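Local coordinates for fimbria adhesin protein (PDB 3U4K), which probably serves as the receptor-binding domain of a pilus-tip adhesin, by which Klebsiella pneumoniae attaches to host collagen V, at residues Asp72-Leu77 with Thr122-Ser127; Lys78-Val83 with Pro118-Thr123; Gly111-Ile116 with Arg129-Thr134; Ile67-Asp72 with Pro161-Leu166; Leu105-Lys110 with Gly154-Tyr159. All coordinates share one frame; numbering follows the deposited sequence.

Contact 1. Residues Asp72-Leu77 with Thr122-Ser127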
# COMPACT_ATOMS: atom_id res chain seq x y z
N ASP A 72 23.01 -16.12 8.33
CA ASP A 72 24.13 -17.05 8.49
C ASP A 72 23.65 -18.48 8.73
O ASP A 72 24.22 -19.44 8.21
CB ASP A 72 25.09 -16.60 9.61
CG ASP A 72 24.37 -16.23 10.91
OD1 ASP A 72 23.19 -16.59 11.10
OD2 ASP A 72 25.00 -15.58 11.76
N ARG A 73 22.59 -18.62 9.53
CA ARG A 73 21.97 -19.91 9.79
C ARG A 73 20.67 -20.01 9.01
O ARG A 73 20.26 -19.07 8.33
CB ARG A 73 21.63 -20.05 11.27
CG ARG A 73 22.78 -19.81 12.23
CD ARG A 73 22.24 -19.46 13.60
NE ARG A 73 23.29 -19.39 14.62
CZ ARG A 73 24.19 -18.41 14.71
NH1 ARG A 73 24.19 -17.41 13.83
NH2 ARG A 73 25.09 -18.44 15.68
N ASN A 74 20.01 -21.17 9.11
CA ASN A 74 18.64 -21.29 8.67
C ASN A 74 17.77 -20.62 9.73
O ASN A 74 17.73 -21.05 10.89
CB ASN A 74 18.25 -22.75 8.48
CG ASN A 74 17.24 -22.94 7.37
OD1 ASN A 74 16.05 -23.17 7.63
ND2 ASN A 74 17.69 -22.84 6.12
N THR A 75 17.09 -19.55 9.34
CA THR A 75 16.36 -18.70 10.28
C THR A 75 14.88 -18.65 9.95
O THR A 75 14.49 -18.65 8.78
CB THR A 75 16.94 -17.26 10.28
OG1 THR A 75 18.36 -17.31 10.49
CG2 THR A 75 16.29 -16.41 11.37
N THR A 76 14.06 -18.62 11.00
CA THR A 76 12.61 -18.43 10.87
C THR A 76 12.24 -16.95 11.08
O THR A 76 12.36 -16.41 12.18
CB THR A 76 11.81 -19.37 11.81
OG1 THR A 76 10.43 -19.02 11.77
CG2 THR A 76 12.32 -19.30 13.26
N LEU A 77 11.79 -16.31 10.00
CA LEU A 77 11.53 -14.87 10.02
C LEU A 77 10.06 -14.48 9.88
O LEU A 77 9.30 -15.12 9.14
CB LEU A 77 12.33 -14.16 8.92
CG LEU A 77 13.82 -13.88 9.16
CD1 LEU A 77 14.42 -13.23 7.93
CD2 LEU A 77 14.05 -13.01 10.39
N THR A 122 5.11 -15.38 7.90
CA THR A 122 6.20 -16.12 8.52
C THR A 122 6.70 -17.24 7.61
O THR A 122 5.91 -17.99 7.03
CB THR A 122 5.79 -16.70 9.89
OG1 THR A 122 5.14 -15.69 10.66
CG2 THR A 122 7.02 -17.20 10.65
N THR A 123 8.02 -17.33 7.48
CA THR A 123 8.68 -18.39 6.71
C THR A 123 10.08 -18.66 7.28
O THR A 123 10.56 -17.92 8.15
CB THR A 123 8.75 -18.06 5.20
OG1 THR A 123 9.29 -19.17 4.48
CG2 THR A 123 9.60 -16.82 4.93
N THR A 124 10.73 -19.71 6.78
CA THR A 124 12.04 -20.13 7.28
C THR A 124 13.01 -20.36 6.13
O THR A 124 12.62 -20.87 5.08
CB THR A 124 11.91 -21.38 8.18
OG1 THR A 124 10.88 -21.17 9.15
CG2 THR A 124 13.21 -21.69 8.91
N GLY A 125 14.26 -19.96 6.33
CA GLY A 125 15.30 -20.09 5.30
C GLY A 125 16.55 -19.33 5.69
O GLY A 125 16.66 -18.83 6.81
N SER A 126 17.50 -19.25 4.76
CA SER A 126 18.75 -18.53 4.99
C SER A 126 18.93 -17.42 3.96
O SER A 126 19.67 -16.47 4.18
CB SER A 126 19.93 -19.49 4.96
OG SER A 126 19.97 -20.22 3.75
N SER A 127 18.25 -17.57 2.82
CA SER A 127 18.15 -16.53 1.79
C SER A 127 16.68 -16.26 1.51
O SER A 127 15.84 -17.17 1.56
CB SER A 127 18.86 -16.96 0.51
OG SER A 127 20.26 -16.80 0.61

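Contact 2. Residues Lys78-Val83 with Pro118-Thr123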
# COMPACT_ATOMS: atom_id res chain seq x y z
N LYS A 78 9.69 -13.43 10.60
CA LYS A 78 8.34 -12.86 10.54
C LYS A 78 8.39 -11.49 9.86
O LYS A 78 8.97 -10.54 10.39
CB LYS A 78 7.76 -12.75 11.96
CG LYS A 78 6.42 -12.05 12.06
CD LYS A 78 6.10 -11.73 13.51
CE LYS A 78 4.86 -10.86 13.65
NZ LYS A 78 3.63 -11.56 13.19
N SER A 79 7.80 -11.40 8.67
CA SER A 79 7.73 -10.14 7.92
C SER A 79 6.39 -9.45 8.09
O SER A 79 5.35 -10.05 7.85
CB SER A 79 8.01 -10.37 6.43
OG SER A 79 9.40 -10.41 6.17
N ASP A 80 6.43 -8.19 8.51
CA ASP A 80 5.21 -7.40 8.74
C ASP A 80 4.87 -6.49 7.56
O ASP A 80 5.74 -5.82 7.01
CB ASP A 80 5.35 -6.57 10.01
CG ASP A 80 5.50 -7.42 11.26
OD1 ASP A 80 6.14 -6.96 12.23
OD2 ASP A 80 4.97 -8.56 11.28
N ALA A 81 3.59 -6.50 7.18
CA ALA A 81 3.06 -5.57 6.19
C ALA A 81 2.45 -4.38 6.93
O ALA A 81 1.44 -4.52 7.63
CB ALA A 81 2.02 -6.25 5.32
N LYS A 82 3.08 -3.22 6.78
CA LYS A 82 2.73 -2.03 7.56
C LYS A 82 2.28 -0.85 6.71
O LYS A 82 2.87 -0.56 5.67
CB LYS A 82 3.90 -1.60 8.44
CG LYS A 82 4.07 -2.41 9.71
CD LYS A 82 5.24 -1.90 10.53
CE LYS A 82 5.45 -2.75 11.78
NZ LYS A 82 6.71 -2.39 12.48
N VAL A 83 1.23 -0.18 7.18
CA VAL A 83 0.85 1.12 6.65
C VAL A 83 1.46 2.16 7.58
O VAL A 83 1.18 2.17 8.78
CB VAL A 83 -0.68 1.29 6.60
CG1 VAL A 83 -1.04 2.67 6.07
CG2 VAL A 83 -1.31 0.21 5.73
N PRO A 118 -3.15 -4.15 6.91
CA PRO A 118 -1.94 -4.75 7.46
C PRO A 118 -2.04 -6.27 7.66
O PRO A 118 -3.15 -6.81 7.80
CB PRO A 118 -1.79 -4.05 8.80
CG PRO A 118 -3.19 -3.76 9.22
CD PRO A 118 -4.00 -3.57 7.96
N ASP A 119 -0.88 -6.92 7.67
CA ASP A 119 -0.77 -8.36 7.92
C ASP A 119 0.68 -8.71 8.25
O ASP A 119 1.54 -7.83 8.31
CB ASP A 119 -1.25 -9.16 6.69
CG ASP A 119 -1.88 -10.49 7.07
OD1 ASP A 119 -1.99 -10.79 8.28
OD2 ASP A 119 -2.28 -11.24 6.15
N SER A 120 0.94 -10.00 8.48
CA SER A 120 2.30 -10.48 8.69
C SER A 120 2.48 -11.87 8.10
O SER A 120 1.55 -12.68 8.10
CB SER A 120 2.64 -10.49 10.18
OG SER A 120 1.72 -11.28 10.91
N TYR A 121 3.67 -12.13 7.58
CA TYR A 121 3.99 -13.43 6.99
C TYR A 121 5.21 -14.07 7.65
O TYR A 121 6.21 -13.40 7.92
CB TYR A 121 4.21 -13.30 5.48
CG TYR A 121 4.49 -14.61 4.78
CD1 TYR A 121 3.52 -15.61 4.69
CD2 TYR A 121 5.74 -14.86 4.21
CE1 TYR A 121 3.78 -16.81 4.06
CE2 TYR A 121 6.01 -16.06 3.57
CZ TYR A 121 5.03 -17.03 3.50
OH TYR A 121 5.29 -18.22 2.86
N THR A 122 5.11 -15.38 7.90
CA THR A 122 6.20 -16.12 8.52
C THR A 122 6.70 -17.24 7.61
O THR A 122 5.91 -17.99 7.03
CB THR A 122 5.79 -16.70 9.89
OG1 THR A 122 5.14 -15.69 10.66
CG2 THR A 122 7.02 -17.20 10.65
N THR A 123 8.02 -17.33 7.48
CA THR A 123 8.68 -18.39 6.71
C THR A 123 10.08 -18.66 7.28
O THR A 123 10.56 -17.92 8.15
CB THR A 123 8.75 -18.06 5.20
OG1 THR A 123 9.29 -19.17 4.48
CG2 THR A 123 9.60 -16.82 4.93

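Contact 3. Residues Gly111-Ile116 with Arg129-Thr134. Unlike the reference sequence in segment 129-134: Ala131 (reference Val).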
# COMPACT_ATOMS: atom_id res chain seq x y z
N GLY A 111 -0.28 -12.80 -5.30
CA GLY A 111 0.71 -13.63 -5.98
C GLY A 111 0.94 -14.89 -5.18
O GLY A 111 -0.02 -15.50 -4.68
N ALA A 112 2.20 -15.29 -5.04
CA ALA A 112 2.56 -16.45 -4.23
C ALA A 112 2.24 -16.19 -2.75
O ALA A 112 1.62 -17.02 -2.09
CB ALA A 112 4.03 -16.80 -4.42
N ILE A 113 2.67 -15.03 -2.25
CA ILE A 113 2.25 -14.54 -0.92
C ILE A 113 1.23 -13.42 -1.11
O ILE A 113 1.54 -12.38 -1.70
CB ILE A 113 3.45 -14.07 -0.06
CG1 ILE A 113 4.39 -15.23 0.28
CG2 ILE A 113 2.97 -13.44 1.24
CD1 ILE A 113 5.59 -15.35 -0.63
N SER A 114 0.02 -13.64 -0.62
CA SER A 114 -1.09 -12.72 -0.83
C SER A 114 -1.64 -12.19 0.48
O SER A 114 -1.97 -12.97 1.38
CB SER A 114 -2.20 -13.39 -1.64
OG SER A 114 -1.71 -13.85 -2.89
N MSE A 115 -1.73 -10.86 0.60
CA MSE A 115 -2.25 -10.23 1.81
C MSE A 115 -2.80 -8.84 1.58
O MSE A 115 -2.34 -8.10 0.70
CB MSE A 115 -1.19 -10.24 2.92
CG MSE A 115 -0.14 -9.14 2.76
SE MSE A 115 1.58 -9.70 3.54
CE MSE A 115 2.64 -9.62 1.88
N ILE A 116 -3.80 -8.48 2.39
CA ILE A 116 -4.32 -7.12 2.45
C ILE A 116 -3.72 -6.46 3.70
O ILE A 116 -3.80 -7.00 4.80
CB ILE A 116 -5.86 -7.10 2.50
CG1 ILE A 116 -6.44 -7.78 1.24
CG2 ILE A 116 -6.38 -5.67 2.62
CD1 ILE A 116 -7.83 -8.35 1.41
N ARG A 129 13.99 -14.18 -1.17
CA ARG A 129 13.62 -13.41 -2.36
C ARG A 129 12.23 -12.81 -2.18
O ARG A 129 11.47 -13.23 -1.30
CB ARG A 129 13.61 -14.29 -3.61
CG ARG A 129 14.95 -14.89 -4.00
CD ARG A 129 14.86 -15.67 -5.31
NE ARG A 129 14.00 -16.85 -5.21
CZ ARG A 129 12.78 -16.96 -5.74
NH1 ARG A 129 12.23 -15.95 -6.41
NH2 ARG A 129 12.10 -18.09 -5.59
N LEU A 130 11.91 -11.82 -3.01
CA LEU A 130 10.54 -11.32 -3.13
C LEU A 130 9.83 -12.06 -4.24
O LEU A 130 10.28 -12.06 -5.39
CB LEU A 130 10.51 -9.82 -3.37
CG LEU A 130 10.47 -8.92 -2.14
CD1 LEU A 130 10.62 -7.46 -2.55
CD2 LEU A 130 9.19 -9.12 -1.34
N ALA A 131 8.72 -12.71 -3.88
CA ALA A 131 7.92 -13.48 -4.82
C ALA A 131 7.22 -12.55 -5.80
O ALA A 131 6.53 -11.61 -5.38
CB ALA A 131 6.89 -14.32 -4.07
N GLY A 132 7.42 -12.80 -7.09
CA GLY A 132 6.73 -12.06 -8.14
C GLY A 132 5.26 -11.94 -7.81
O GLY A 132 4.59 -12.94 -7.51
N SER A 133 4.75 -10.71 -7.84
CA SER A 133 3.38 -10.44 -7.43
C SER A 133 2.83 -9.15 -8.03
O SER A 133 3.54 -8.42 -8.74
CB SER A 133 3.29 -10.38 -5.90
OG SER A 133 4.22 -9.45 -5.37
N THR A 134 1.56 -8.89 -7.75
CA THR A 134 0.92 -7.62 -8.08
C THR A 134 0.70 -6.84 -6.80
O THR A 134 0.34 -7.42 -5.77
CB THR A 134 -0.46 -7.82 -8.77
OG1 THR A 134 -1.36 -8.48 -7.87
CG2 THR A 134 -0.32 -8.62 -10.06

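Contact 4. Residues Ile67-Asp72 with Pro161-Leu166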
# COMPACT_ATOMS: atom_id res chain seq x y z
N ILE A 67 18.20 -11.31 -3.94
CA ILE A 67 18.06 -11.66 -2.53
C ILE A 67 18.01 -10.38 -1.70
O ILE A 67 18.95 -9.58 -1.72
CB ILE A 67 19.23 -12.55 -2.03
CG1 ILE A 67 19.69 -13.56 -3.09
CG2 ILE A 67 18.89 -13.21 -0.70
CD1 ILE A 67 18.69 -14.65 -3.45
N TYR A 68 16.92 -10.19 -0.96
CA TYR A 68 16.73 -8.99 -0.16
C TYR A 68 17.14 -9.21 1.29
O TYR A 68 17.62 -8.28 1.94
CB TYR A 68 15.28 -8.49 -0.24
CG TYR A 68 14.84 -8.13 -1.64
CD1 TYR A 68 14.98 -6.83 -2.13
CD2 TYR A 68 14.29 -9.10 -2.49
CE1 TYR A 68 14.58 -6.51 -3.42
CE2 TYR A 68 13.90 -8.78 -3.78
CZ TYR A 68 14.04 -7.49 -4.24
OH TYR A 68 13.64 -7.19 -5.52
N VAL A 69 16.95 -10.42 1.80
CA VAL A 69 17.36 -10.78 3.16
C VAL A 69 18.23 -12.05 3.14
O VAL A 69 17.87 -13.05 2.52
CB VAL A 69 16.16 -10.98 4.11
CG1 VAL A 69 16.63 -11.18 5.54
CG2 VAL A 69 15.22 -9.79 4.04
N THR A 70 19.36 -11.98 3.84
CA THR A 70 20.32 -13.08 3.93
C THR A 70 20.75 -13.28 5.38
O THR A 70 20.98 -12.31 6.10
CB THR A 70 21.56 -12.79 3.06
OG1 THR A 70 21.14 -12.39 1.75
CG2 THR A 70 22.45 -14.03 2.93
N CYS A 71 20.86 -14.54 5.79
CA CYS A 71 21.28 -14.89 7.15
C CYS A 71 22.49 -15.83 7.14
O CYS A 71 22.93 -16.27 6.07
CB CYS A 71 20.13 -15.54 7.93
SG CYS A 71 18.55 -14.67 7.82
N ASP A 72 23.01 -16.12 8.33
CA ASP A 72 24.13 -17.05 8.49
C ASP A 72 23.65 -18.48 8.73
O ASP A 72 24.22 -19.44 8.21
CB ASP A 72 25.09 -16.60 9.61
CG ASP A 72 24.37 -16.23 10.91
OD1 ASP A 72 23.19 -16.59 11.10
OD2 ASP A 72 25.00 -15.58 11.76
N PRO A 161 10.98 -7.88 7.39
CA PRO A 161 11.19 -8.51 8.69
C PRO A 161 11.98 -7.61 9.63
O PRO A 161 13.16 -7.85 9.89
CB PRO A 161 12.00 -9.77 8.33
CG PRO A 161 12.70 -9.43 7.04
CD PRO A 161 12.04 -8.23 6.43
N GLY A 162 11.33 -6.57 10.14
CA GLY A 162 11.99 -5.59 11.00
C GLY A 162 12.80 -4.56 10.22
O GLY A 162 13.44 -3.70 10.81
N PHE A 163 12.78 -4.68 8.89
CA PHE A 163 13.34 -3.66 8.00
C PHE A 163 12.69 -3.73 6.62
O PHE A 163 12.36 -4.82 6.14
CB PHE A 163 14.86 -3.74 7.90
CG PHE A 163 15.40 -5.11 7.63
CD1 PHE A 163 15.47 -5.60 6.33
CD2 PHE A 163 15.87 -5.91 8.67
CE1 PHE A 163 15.98 -6.87 6.07
CE2 PHE A 163 16.38 -7.17 8.42
CZ PHE A 163 16.43 -7.65 7.12
N THR A 164 12.50 -2.57 6.00
CA THR A 164 11.75 -2.47 4.75
C THR A 164 12.50 -3.08 3.56
O THR A 164 13.62 -2.67 3.25
CB THR A 164 11.36 -1.00 4.43
OG1 THR A 164 10.68 -0.43 5.55
CG2 THR A 164 10.46 -0.93 3.21
N ILE A 165 11.87 -4.06 2.92
CA ILE A 165 12.38 -4.63 1.67
C ILE A 165 11.42 -4.35 0.52
O ILE A 165 11.76 -4.51 -0.65
CB ILE A 165 12.67 -6.14 1.79
CG1 ILE A 165 11.41 -6.92 2.19
CG2 ILE A 165 13.80 -6.40 2.78
CD1 ILE A 165 11.41 -8.37 1.74
N LEU A 166 10.20 -3.93 0.87
CA LEU A 166 9.20 -3.52 -0.11
C LEU A 166 8.49 -2.27 0.36
O LEU A 166 7.82 -2.28 1.40
CB LEU A 166 8.20 -4.66 -0.36
CG LEU A 166 7.05 -4.42 -1.35
CD1 LEU A 166 7.54 -3.96 -2.72
CD2 LEU A 166 6.22 -5.69 -1.48

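Contact 5. Residues Leu105-Lys110 with Gly154-Tyr159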
# COMPACT_ATOMS: atom_id res chain seq x y z
N LEU A 105 -8.51 4.23 1.56
CA LEU A 105 -7.41 3.57 0.87
C LEU A 105 -7.22 2.14 1.36
O LEU A 105 -7.19 1.88 2.57
CB LEU A 105 -6.11 4.36 1.03
CG LEU A 105 -5.96 5.70 0.31
CD1 LEU A 105 -4.60 6.31 0.61
CD2 LEU A 105 -6.15 5.58 -1.19
N ARG A 106 -7.10 1.21 0.41
CA ARG A 106 -6.81 -0.19 0.72
C ARG A 106 -5.64 -0.69 -0.12
O ARG A 106 -5.65 -0.59 -1.35
CB ARG A 106 -8.06 -1.06 0.52
CG ARG A 106 -7.97 -2.44 1.16
CD ARG A 106 -9.24 -3.24 0.93
NE ARG A 106 -9.62 -3.26 -0.49
CZ ARG A 106 -10.83 -3.54 -0.96
NH1 ARG A 106 -11.82 -3.84 -0.12
NH2 ARG A 106 -11.05 -3.51 -2.26
N PHE A 107 -4.62 -1.21 0.56
CA PHE A 107 -3.42 -1.72 -0.09
C PHE A 107 -3.42 -3.24 -0.00
O PHE A 107 -3.60 -3.80 1.08
CB PHE A 107 -2.16 -1.17 0.57
CG PHE A 107 -2.21 0.31 0.84
CD1 PHE A 107 -2.84 0.80 1.98
CD2 PHE A 107 -1.61 1.20 -0.04
CE1 PHE A 107 -2.87 2.16 2.23
CE2 PHE A 107 -1.65 2.57 0.21
CZ PHE A 107 -2.28 3.05 1.35
N SER A 108 -3.21 -3.89 -1.14
CA SER A 108 -3.20 -5.35 -1.20
C SER A 108 -2.07 -5.87 -2.07
O SER A 108 -1.57 -5.16 -2.96
CB SER A 108 -4.55 -5.87 -1.70
OG SER A 108 -4.76 -5.49 -3.05
N ARG A 109 -1.66 -7.10 -1.81
CA ARG A 109 -0.66 -7.78 -2.61
C ARG A 109 -1.21 -9.14 -3.00
O ARG A 109 -1.80 -9.83 -2.18
CB ARG A 109 0.64 -7.93 -1.82
CG ARG A 109 1.85 -8.33 -2.66
CD ARG A 109 3.04 -8.61 -1.77
NE ARG A 109 4.01 -9.49 -2.43
CZ ARG A 109 5.07 -10.03 -1.83
NH1 ARG A 109 5.31 -9.80 -0.55
NH2 ARG A 109 5.89 -10.81 -2.52
N LYS A 110 -1.03 -9.51 -4.27
CA LYS A 110 -1.52 -10.79 -4.76
C LYS A 110 -0.46 -11.52 -5.59
O LYS A 110 0.17 -10.93 -6.46
CB LYS A 110 -2.81 -10.60 -5.57
CG LYS A 110 -3.65 -11.85 -5.69
CD LYS A 110 -5.09 -11.52 -6.09
CE LYS A 110 -5.96 -12.77 -6.12
NZ LYS A 110 -5.60 -13.69 -7.24
N GLY A 154 5.31 11.25 0.22
CA GLY A 154 6.07 10.40 1.15
C GLY A 154 5.65 8.94 1.19
O GLY A 154 4.85 8.50 0.36
N PRO A 155 6.18 8.18 2.17
CA PRO A 155 5.92 6.75 2.32
C PRO A 155 4.47 6.43 2.71
O PRO A 155 3.81 7.25 3.36
CB PRO A 155 6.86 6.34 3.46
CG PRO A 155 7.08 7.59 4.23
CD PRO A 155 7.12 8.67 3.20
N TYR A 156 4.00 5.25 2.32
CA TYR A 156 2.66 4.78 2.65
C TYR A 156 2.67 3.34 3.14
O TYR A 156 2.02 3.00 4.13
CB TYR A 156 1.73 4.92 1.45
CG TYR A 156 1.18 6.32 1.24
CD1 TYR A 156 1.94 7.30 0.59
CD2 TYR A 156 -0.09 6.66 1.70
CE1 TYR A 156 1.45 8.58 0.41
CE2 TYR A 156 -0.59 7.95 1.53
CZ TYR A 156 0.18 8.90 0.88
OH TYR A 156 -0.32 10.17 0.71
N THR A 157 3.40 2.49 2.42
CA THR A 157 3.50 1.07 2.72
C THR A 157 4.94 0.65 2.99
O THR A 157 5.88 1.14 2.35
CB THR A 157 2.88 0.23 1.58
OG1 THR A 157 1.50 -0.00 1.85
CG2 THR A 157 3.61 -1.11 1.37
N GLU A 158 5.11 -0.24 3.97
CA GLU A 158 6.40 -0.83 4.28
C GLU A 158 6.25 -2.30 4.65
O GLU A 158 5.50 -2.65 5.57
CB GLU A 158 7.11 -0.06 5.40
CG GLU A 158 7.76 1.23 4.92
CD GLU A 158 8.48 1.99 6.02
OE1 GLU A 158 8.39 1.59 7.20
OE2 GLU A 158 9.13 3.01 5.69
N TYR A 159 6.96 -3.15 3.92
CA TYR A 159 6.94 -4.59 4.16
C TYR A 159 8.35 -5.11 4.38
O TYR A 159 9.27 -4.78 3.63
CB TYR A 159 6.28 -5.32 2.99
CG TYR A 159 6.28 -6.82 3.13
CD1 TYR A 159 5.48 -7.45 4.07
CD2 TYR A 159 7.08 -7.61 2.31
CE1 TYR A 159 5.47 -8.83 4.20
CE2 TYR A 159 7.09 -8.99 2.42
CZ TYR A 159 6.28 -9.60 3.37
OH TYR A 159 6.27 -10.97 3.49

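Contact 1. Residues Asp72-Leu77 with Thr122-Ser127
Thr76 and Thr124 sit directly across from each other as a non-hydrogen-bonded pair, their CA atoms 4.0 Å apart, and their side chains rise from the same face at a slant to one another. The two branches of Thr124 diverge along the partner strand. OG1 goes toward Thr76 and lies 3.3 Å from Thr76 CB. The methyl CG2, anti to the backbone N (chi1 -50° for OG1), heads for the carbonyl oxygen of Thr75 and reaches Asn74 OD1 at 3.4 Å. Asn74 comes over at about a right angle to Thr124, laying its amide above the backbone of Gly125, with ND2 3.7 Å from Gly125 CA. On the same face, the Thr122 methyl CG2 points at the carbonyl of Leu77.

Underneath is a plain antiparallel ladder between strands 74-83 and 119-125, the latter an outermost strand of one sheet of the jelly roll. Thr75 and Gly125 make one hydrogen-bonded pair, Thr75 N to Gly125 O at 2.7 Å with the return bond beside it. Leu77 and Thr123 make the next; there Leu77 N meets Thr123 O at 2.7 Å, almost in line with the carbonyl.

These two pairs look to the other side. Leu77 and Thr123 both press on Phe128, and Leu77 also meets Val69. Gly125 offers no side chain opposite Thr75, whose hydroxyl bonds to Ser24 OG. Beyond the ladder the chain turns: Ser126 CB tucks against Arg73 O at 3.4 Å, and the Ser126 backbone is hydrogen-bonded to Cys71.

Contact 2. Residues Lys78-Val83 with Pro118-Thr123
Polar side chains meet on the face shared by Lys78, Asp80 and Ser120. Lys78 leaves its strand with CG anti to the backbone N, then kinks at the last torsion (chi4 66°), which carries NZ across to Ser120 OG at 3.0 Å in a weak hydrogen bond. Asp80, the direct cross-strand partner of Ser120, brings its OD2 to 3.2 Å from Ser120 CB. The ammonium and this carboxylate form a long salt bridge, Lys78 NZ to Asp80 OD2 3.8 Å, so Ser120 sits beside both charges.

Backbone bonds continue the antiparallel pairing of strands 74-83 and 119-125, the last two strands of the mixed sheet of this jelly-roll domain. Ser79 and Tyr121 exchange a reciprocal pair, both 2.7 Å long, Ser79 N to Tyr121 O and Tyr121 N to Ser79 O. Ala81 N binds Asp119 O equally closely, but the return from Asp119 N to Ala81 O is weak at 3.3 Å. Here the strand is just beginning: Pro118, which follows a cis peptide bond, rests its CB on Ala81 O.

Apolar packing belongs to the opposite face. Tyr121 swings its ring away from strand 78-83 toward Ile113, while Ala81 CB meets the selenium of Met115, a selenomethionine.

Contact 3. Residues Gly111-Ile116 with Arg129-Thr134
Ala131 rests its methyl group against both Ala112 and Ile113 of the facing loop. Its CB is 3.8 Å from Ala112 CB and equally far from Ile113 CD1, and those two touches make up the apolar part of this small contact. Ile113 CB points along the loop, but the side chain bends back: its first two torsions together (chi1 -65°, chi2 97°) bring CD1 over the alanine. Ala131 differs from the reference sequence.

Further along, Gly111 has no side chain, and its CA lies 4.2 Å from Ser133 CB. Each segment is braced internally. In the first, Gly111 N donates a straight bond to Ser114 OG (3.0 Å, 167°). In the second, Ser133 OG lies in the carbonyl plane of Ala131, bonded to its O at 3.2 Å. Arg109 ties this turn down from outside, hydrogen-bonding to both Ser133 and Ala131.

The contact lies at the end of strand 103-111 and the start of strand 133-141. Strand 103-111 leads into the 112-114 turn and pairs with the short strand 115-116, whereas strand 133-141 starts at Ser133, between strand 103-111 and strand 53-61 of the same antiparallel sheet.

Contact 4. Residues Ile67-Asp72 with Pro161-Leu166
Tyr68 and Val69, although consecutive, both turn their side chains toward Ile165, because together they face Phe128 on the adjacent strand in a classic beta bulge. The other segment has a bulge of its own, Ile165 and Leu166 both facing Tyr159. In this jelly roll the short strand 67-71 is the middle one of a small antiparallel sheet, between 26-28 and 128-129, and here it packs against the connection between strands 154-160 and 166-170.

Val69 carries most of the packing. Its CG2 is met by three residues: Phe163 CE1 at 3.6 Å, Ile165 CG2 at 3.9 Å and Pro161 CG at 3.9 Å. Both methyls approach the phenyl ring obliquely and from one side, CG2 nearest CE1 and CG1 nearest CZ. Ile165 comes in at about a right angle to Val69. With CG1 turned between the backbone N and carbonyl carbon (chi1 59°), it leaves CG2 to face strand 67-71, where that methyl also lies 4.0 Å from Tyr68 CB. The contact is purely apolar and largely buried; Leu77 and Phe128 add to it around Val69, and Leu130 packs on both Tyr68 and Ile165. Two residues beyond Val69, Cys71 fastens the strand to Cys26 through a disulfide. Within the 161-166 connection, Pro161 CD lies over one face of the Phe163 ring, 4.2 Å above its plane and displaced toward the rim.

Contact 5. Residues Leu105-Lys110 with Gly154-Tyr159
Phe107 meets Thr157 almost from its root: its CB is 4.1 Å from Thr157 OG1. Next comes CG, placed beside the backbone N (chi1 -46°), with Phe107 CG 3.9 Å from Thr157 OG1. The ring then passes beneath that hydroxyl, which sits over one face with Phe107 CD2 nearest at 3.8 Å. The two side chains run antiparallel, each passing the other's root. At the tip, Phe107 CZ reaches Tyr156 CD2 at 4.2 Å, the rings meeting obliquely. Leu105 CD1 touches the same tyrosine at CE2, and Tyr156 OH bonds to Ala152 O. Tyr156 and Thr157 can both face inward because together they pair with Thr168 in a classic beta bulge.

Arg109 does the work at the other end. Extended from CG to NE, it brings NH1 to 3.6 Å from Tyr159 CE2, with the ring carbon near the guanidinium plane and the two planes 73° apart. NE and NH2 are held by Ser133 OG and Ala131 O, which would fix the rotation of this buried group.

This is the heart of the sandwich. Strand 103-111 is flanked by 133-141 on one side and by 96-97 and 115-116 on the other. The axes of 105-110 and 154-159 cross at -39°, and strand 154-160 lies between strands 166-170 and 74-83 in the facing sheet.

Contact 5 lies about 1 Å from the centre of the chain and joins the two main sheets face to face; the others gather toward one end of the domain. Contacts 1 and 2, about 15 Å apart centre to centre, are successive lengths of one ladder between strands 74-83 and 119-125; strand 154-160 of contact 5 pairs with 74-83 beside contact 2. Contact 4, about 10 Å from contact 1 between centres, joins 67-72 to 161-166 and encloses the rest in sequence. Contact 3, about 13 Å centre to centre from contact 5, lies where strand 103-111 ends and 133-141 begins. Tyr121 on Ile113 and Leu130 on Tyr68 link contacts 2, 3 and 4, consistent with a compact receptor-binding jelly roll.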